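Local coordinates for triacylglycerol lipase (Clostridium botulinum, PDB 5AH1), which hydrolyses ester bonds as a zinc-containing triacylglycerol lipase of the alpha/beta-hydrolase family and also breaks down synthetic polyesters, at residues K175-G180 with S445-L450. Residues are numbered along the deposited sequence; the frame is centred on the assembly and turned at random.
Sequences KIHLIG and SFLSNL
With chi1 at -61°, His177 sets its imidazole beside its own backbone N and under Leu447 CB; chi1 of -67° in Leu447 turns CG anti to the carbonyl carbon, which carries CD1 to Ile179. Leu447 CB stands 4.0 Å from the centroid of the His177 ring and 9° off the ring normal, the geometry of a CH-pi contact over the face. The carbonyl of Leu447 follows closely, its O 3.5 Å from His177 CE1, while Leu450 CD1 approaches the same CE1 obliquely at 4.1 Å. Two residues along the strand, the tip of Ile179 meets a leucine branch, CD1 to Leu447 CD1 at 4.0 Å. This i, i+2 alternation puts His177 and Ile179 on one face of the central parallel sheet of the alpha/beta-hydrolase fold, where the C-terminal part of helix 437-448 packs through Leu447; Leu178 faces helix 183-197 on the other. Gly180 begins a GxSxG sequence consistent with the nucleophile elbow. Both ring nitrogens are buried yet satisfied: ND1 is hydrogen-bonded to Ser223 OG and NE2 to Asn76 OD1, which together should fix the ring's rotation. Asn76 ND2 in turn bonds Leu447 O and Leu450 O.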
loop_
_atom_site.group_PDB
_atom_site.type_symbol
_atom_site.label_atom_id
_atom_site.label_comp_id
_atom_site.label_asym_id
_atom_site.label_seq_id
_atom_site.Cartn_x
_atom_site.Cartn_y
_atom_site.Cartn_z
ATOM N N LYS A 175 13.011 16.524 -5.834
ATOM C CA LYS A 175 12.233 15.316 -6.057
ATOM C C LYS A 175 12.222 14.429 -4.819
ATOM O O LYS A 175 12.964 14.659 -3.856
ATOM C CB LYS A 175 12.815 14.524 -7.238
ATOM C CG LYS A 175 12.919 15.271 -8.547
ATOM C CD LYS A 175 13.344 14.295 -9.645
ATOM C CE LYS A 175 13.802 14.978 -10.905
ATOM N NZ LYS A 175 12.717 15.682 -11.580
ATOM N N ILE A 176 11.357 13.418 -4.846
ATOM C CA ILE A 176 11.310 12.424 -3.789
ATOM C C ILE A 176 11.296 11.005 -4.350
ATOM O O ILE A 176 11.000 10.787 -5.523
ATOM C CB ILE A 176 10.053 12.614 -2.885
ATOM C CG1 ILE A 176 8.756 12.345 -3.672
ATOM C CG2 ILE A 176 10.056 14.007 -2.278
ATOM C CD1 ILE A 176 7.490 12.383 -2.797
ATOM N N HIS A 177 11.603 10.049 -3.481
ATOM C CA HIS A 177 11.418 8.629 -3.728
ATOM C C HIS A 177 10.162 8.218 -2.971
ATOM O O HIS A 177 10.101 8.408 -1.758
ATOM C CB HIS A 177 12.563 7.802 -3.173
ATOM C CG HIS A 177 13.895 8.124 -3.760
ATOM N ND1 HIS A 177 14.246 7.766 -5.043
ATOM C CD2 HIS A 177 14.965 8.768 -3.235
ATOM C CE1 HIS A 177 15.485 8.164 -5.274
ATOM N NE2 HIS A 177 15.942 8.778 -4.198
ATOM N N LEU A 178 9.173 7.651 -3.661
ATOM C CA LEU A 178 7.983 7.149 -2.991
ATOM C C LEU A 178 8.109 5.655 -2.780
ATOM O O LEU A 178 8.464 4.919 -3.706
ATOM C CB LEU A 178 6.730 7.427 -3.822
ATOM C CG LEU A 178 6.240 8.873 -3.765
ATOM C CD1 LEU A 178 5.247 9.139 -4.893
ATOM C CD2 LEU A 178 5.609 9.177 -2.420
ATOM N N ILE A 179 7.814 5.209 -1.566
ATOM C CA ILE A 179 7.778 3.789 -1.241
ATOM C C ILE A 179 6.416 3.465 -0.660
ATOM O O ILE A 179 6.023 4.057 0.344
ATOM C CB ILE A 179 8.897 3.390 -0.236
ATOM C CG1 ILE A 179 10.284 3.742 -0.785
ATOM C CG2 ILE A 179 8.809 1.912 0.097
ATOM C CD1 ILE A 179 11.468 3.389 0.118
ATOM N N GLY A 180 5.728 2.519 -1.287
ATOM C CA GLY A 180 4.374 2.185 -0.896
ATOM C C GLY A 180 4.194 0.705 -0.668
ATOM O O GLY A 180 4.516 -0.103 -1.527
ATOM N N SER A 445 20.018 3.474 0.721
ATOM C CA SER A 445 21.341 3.673 0.120
ATOM C C SER A 445 21.283 3.369 -1.386
ATOM O O SER A 445 21.778 4.147 -2.213
ATOM C CB SER A 445 22.394 2.798 0.795
ATOM O OG SER A 445 22.633 3.212 2.133
ATOM N N PHE A 446 20.661 2.247 -1.742
ATOM C CA PHE A 446 20.504 1.842 -3.132
ATOM C C PHE A 446 19.837 2.973 -3.925
ATOM O O PHE A 446 20.345 3.393 -4.963
ATOM C CB PHE A 446 19.694 0.531 -3.167
ATOM C CG PHE A 446 19.437 -0.035 -4.553
ATOM C CD1 PHE A 446 18.388 0.429 -5.328
ATOM C CD2 PHE A 446 20.218 -1.065 -5.049
ATOM C CE1 PHE A 446 18.132 -0.107 -6.583
ATOM C CE2 PHE A 446 19.964 -1.606 -6.298
ATOM C CZ PHE A 446 18.920 -1.132 -7.065
ATOM N N LEU A 447 18.699 3.470 -3.434
ATOM C CA LEU A 447 17.952 4.502 -4.144
ATOM C C LEU A 447 18.748 5.804 -4.338
ATOM O O LEU A 447 18.564 6.531 -5.330
ATOM C CB LEU A 447 16.630 4.786 -3.424
ATOM C CG LEU A 447 15.613 3.641 -3.438
ATOM C CD1 LEU A 447 14.434 3.985 -2.534
ATOM C CD2 LEU A 447 15.111 3.334 -4.845
ATOM N N SER A 448 19.637 6.107 -3.395
ATOM C CA SER A 448 20.447 7.328 -3.468
ATOM C C SER A 448 21.433 7.334 -4.650
ATOM O O SER A 448 21.943 8.392 -5.022
ATOM C CB SER A 448 21.229 7.539 -2.167
ATOM O OG SER A 448 22.417 6.765 -2.136
ATOM N N ASN A 449 21.679 6.173 -5.250
ATOM C CA ASN A 449 22.571 6.091 -6.398
ATOM C C ASN A 449 21.896 6.421 -7.722
ATOM O O ASN A 449 22.585 6.625 -8.709
ATOM C CB ASN A 449 23.192 4.714 -6.523
ATOM C CG ASN A 449 24.059 4.360 -5.358
ATOM O OD1 ASN A 449 25.144 4.918 -5.170
ATOM N ND2 ASN A 449 23.598 3.418 -4.567
ATOM N N LEU A 450 20.565 6.439 -7.758
ATOM C CA LEU A 450 19.872 6.580 -9.026
ATOM C C LEU A 450 20.169 7.893 -9.722
ATOM O O LEU A 450 19.998 8.963 -9.141
ATOM C CB LEU A 450 18.369 6.457 -8.815
ATOM C CG LEU A 450 17.882 5.073 -8.398
ATOM C CD1 LEU A 450 16.445 5.199 -7.909
ATOM C CD2 LEU A 450 17.990 4.053 -9.527
#